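Local coordinates for protein designed CISK-PX domain (Synthetic construct, PDB 4OXW) that is a computationally designed PX domain modelled on that of the kinase CISK, a fold that in natural relatives binds phosphoinositides and brings proteins to membranes, at residues Pro13-Glu18 / Lys24-Lys29. Residues are numbered along the deposited sequence; the frame is centred on the assembly and turned at random.
Sequences PDFEKE and KHVMYK. With SO4 (sulfate ion), chain B.
E16 and M27 face each other as an antiparallel hydrogen-bonded pair, gripped in both directions: E16 N reaches M27 O at 2.8 Å, and M27 N returns to E16 O at 2.9 Å. E18 N to H25 O continues the pairing, whereas the return bond from H25 N to E18 O is weak, near the turn; at the other end K29 N makes a single bond to D14 O. Between them, F15 and K17 stand in non-hydrogen-bonded pairs with Y28 and V26, and F15 CA makes a CA-H...O contact with M27 O.

On the face carrying F15, K17, V26 and Y28, the contact is mainly hydrocarbon. F15 CB lies 3.7 Å from Y28 CE1 and also meets V26 CG1, while its ring leads away, CG lodged between backbone N and carbonyl carbon (chi1 66°). The end of K17 leads away too. On the other face the side chains of E18 and M27 cross at about a right angle, E18 OE1 resting 3.4 Å from M27 CB and equally near M27 CG; E18 is poorly ordered. An alanine here in place of M27, lacking CG, sulfur and CE, would probably open a gap beside the E18 carboxylate and leave it with little to lie against. K29, fully extended, sends NZ to a water that also donates to D14 OD2, bridging a 5.3 Å gap between the opposite charges of K29 NZ and D14 OD2.

Farther out, helix 78-96 packs on F15 and Y28 through L81, and K17 NZ is hydrogen-bonded to A75 O. H25 ND1 makes a weak bond to a sulfate also held by R44 and S46, probably from the crystallisation liquor. The arrangement is a two-stranded antiparallel hairpin, the first two strands of the three-stranded sheet that packs against helices in the PX fold.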
loop_
_atom_site.group_PDB
_atom_site.type_symbol
_atom_site.label_atom_id
_atom_site.label_comp_id
_atom_site.label_asym_id
_atom_site.label_seq_id
_atom_site.Cartn_x
_atom_site.Cartn_y
_atom_site.Cartn_z
ATOM N N PRO A 13 -6.006 0.465 8.161
ATOM C CA PRO A 13 -7.237 0.137 8.892
ATOM C C PRO A 13 -8.427 -0.125 7.982
ATOM O O PRO A 13 -9.286 -0.965 8.300
ATOM C CB PRO A 13 -7.461 1.388 9.753
ATOM C CG PRO A 13 -6.648 2.470 9.120
ATOM C CD PRO A 13 -5.448 1.756 8.576
ATOM N N ASP A 14 -8.475 0.567 6.848
ATOM C CA ASP A 14 -9.633 0.491 5.967
ATOM C C ASP A 14 -9.293 0.698 4.523
ATOM O O ASP A 14 -8.253 1.298 4.205
ATOM C CB ASP A 14 -10.619 1.604 6.288
ATOM C CG ASP A 14 -10.964 1.680 7.731
ATOM O OD1 ASP A 14 -11.761 0.830 8.184
ATOM O OD2 ASP A 14 -10.445 2.601 8.394
ATOM N N PHE A 15 -10.198 0.232 3.663
ATOM C CA PHE A 15 -10.276 0.657 2.274
ATOM C C PHE A 15 -11.537 1.522 2.082
ATOM O O PHE A 15 -12.473 1.512 2.919
ATOM C CB PHE A 15 -10.252 -0.539 1.331
ATOM C CG PHE A 15 -11.420 -1.427 1.432
ATOM C CD1 PHE A 15 -12.628 -1.057 0.899
ATOM C CD2 PHE A 15 -11.331 -2.638 2.086
ATOM C CE1 PHE A 15 -13.737 -1.895 1.017
ATOM C CE2 PHE A 15 -12.411 -3.477 2.180
ATOM C CZ PHE A 15 -13.623 -3.098 1.668
ATOM N N GLU A 16 -11.539 2.306 1.019
ATOM C CA GLU A 16 -12.628 3.229 0.736
ATOM C C GLU A 16 -12.840 3.243 -0.765
ATOM O O GLU A 16 -11.887 3.153 -1.541
ATOM C CB GLU A 16 -12.254 4.636 1.191
ATOM C CG GLU A 16 -12.134 4.741 2.702
ATOM C CD GLU A 16 -11.685 6.092 3.194
ATOM O OE1 GLU A 16 -11.628 7.041 2.378
ATOM O OE2 GLU A 16 -11.394 6.189 4.411
ATOM N N LYS A 17 -14.086 3.378 -1.195
ATOM C CA LYS A 17 -14.365 3.466 -2.630
ATOM C C LYS A 17 -14.709 4.882 -2.984
ATOM O O LYS A 17 -15.626 5.452 -2.412
ATOM C CB LYS A 17 -15.499 2.537 -3.023
ATOM C CG LYS A 17 -15.413 1.168 -2.370
ATOM C CD LYS A 17 -16.180 0.117 -3.162
ATOM C CE LYS A 17 -16.402 -1.147 -2.346
ATOM N NZ LYS A 17 -16.906 -2.297 -3.154
ATOM N N GLU A 18 -13.958 5.446 -3.920
ATOM C CA GLU A 18 -14.066 6.852 -4.264
ATOM C C GLU A 18 -14.363 6.932 -5.745
ATOM O O GLU A 18 -14.048 6.008 -6.502
ATOM C CB GLU A 18 -12.749 7.588 -3.956
ATOM C CG GLU A 18 -12.099 7.192 -2.632
ATOM C CD GLU A 18 -10.792 7.924 -2.369
ATOM O OE1 GLU A 18 -10.046 7.527 -1.441
ATOM O OE2 GLU A 18 -10.513 8.905 -3.094
ATOM N N LYS A 24 -15.629 3.210 -10.142
ATOM C CA LYS A 24 -15.389 2.703 -8.797
ATOM C C LYS A 24 -13.915 2.363 -8.727
ATOM O O LYS A 24 -13.482 1.459 -9.417
ATOM C CB LYS A 24 -16.224 1.450 -8.495
ATOM C CG LYS A 24 -17.626 1.739 -7.977
ATOM C CD LYS A 24 -17.594 2.564 -6.696
ATOM C CE LYS A 24 -18.678 3.632 -6.698
ATOM N NZ LYS A 24 -18.300 4.828 -5.894
ATOM N N HIS A 25 -13.143 3.124 -7.952
ATOM C CA HIS A 25 -11.757 2.745 -7.628
ATOM C C HIS A 25 -11.697 2.561 -6.112
ATOM O O HIS A 25 -12.493 3.155 -5.367
ATOM C CB HIS A 25 -10.732 3.800 -8.096
ATOM C CG HIS A 25 -10.619 3.902 -9.589
ATOM N ND1 HIS A 25 -9.943 2.971 -10.353
ATOM C CD2 HIS A 25 -11.122 4.811 -10.463
ATOM C CE1 HIS A 25 -10.030 3.306 -11.632
ATOM N NE2 HIS A 25 -10.746 4.414 -11.726
ATOM N N VAL A 26 -10.762 1.726 -5.659
ATOM C CA VAL A 26 -10.645 1.413 -4.245
ATOM C C VAL A 26 -9.288 1.978 -3.822
ATOM O O VAL A 26 -8.283 1.739 -4.483
ATOM C CB VAL A 26 -10.642 -0.088 -4.010
ATOM C CG1 VAL A 26 -10.286 -0.452 -2.575
ATOM C CG2 VAL A 26 -11.986 -0.713 -4.378
ATOM N N MET A 27 -9.323 2.745 -2.757
ATOM C CA MET A 27 -8.126 3.280 -2.128
ATOM C C MET A 27 -7.977 2.726 -0.731
ATOM O O MET A 27 -8.950 2.445 -0.042
ATOM C CB MET A 27 -8.191 4.786 -2.085
ATOM C CG MET A 27 -8.283 5.399 -3.464
ATOM S SD MET A 27 -7.057 6.687 -3.677
ATOM C CE MET A 27 -7.589 7.267 -5.293
ATOM N N TYR A 28 -6.728 2.545 -0.321
ATOM C CA TYR A 28 -6.381 1.967 0.966
ATOM C C TYR A 28 -5.838 3.096 1.808
ATOM O O TYR A 28 -4.994 3.846 1.338
ATOM C CB TYR A 28 -5.334 0.803 0.822
ATOM C CG TYR A 28 -5.940 -0.338 0.009
ATOM C CD1 TYR A 28 -6.684 -1.336 0.624
ATOM C CD2 TYR A 28 -5.859 -0.352 -1.364
ATOM C CE1 TYR A 28 -7.320 -2.328 -0.096
ATOM C CE2 TYR A 28 -6.481 -1.350 -2.115
ATOM C CZ TYR A 28 -7.261 -2.328 -1.471
ATOM O OH TYR A 28 -7.926 -3.354 -2.175
ATOM N N LYS A 29 -6.379 3.250 3.014
ATOM C CA LYS A 29 -5.936 4.285 3.928
ATOM C C LYS A 29 -4.753 3.765 4.744
ATOM O O LYS A 29 -4.908 2.858 5.556
ATOM C CB LYS A 29 -7.099 4.667 4.852
ATOM C CG LYS A 29 -6.701 5.677 5.889
ATOM C CD LYS A 29 -7.849 6.028 6.816
ATOM C CE LYS A 29 -7.438 7.205 7.702
ATOM N NZ LYS A 29 -8.501 7.541 8.709
HETATM S S SO4 B . -6.513 -0.295 -9.005
HETATM O O1 SO4 B . -7.295 -1.125 -8.023
HETATM O O2 SO4 B . -7.566 0.615 -9.559
HETATM O O3 SO4 B . -5.288 0.389 -8.535
HETATM O O4 SO4 B . -5.998 -1.248 -9.998
HETATM O O HOH W 1 -9.499 4.815 9.947
#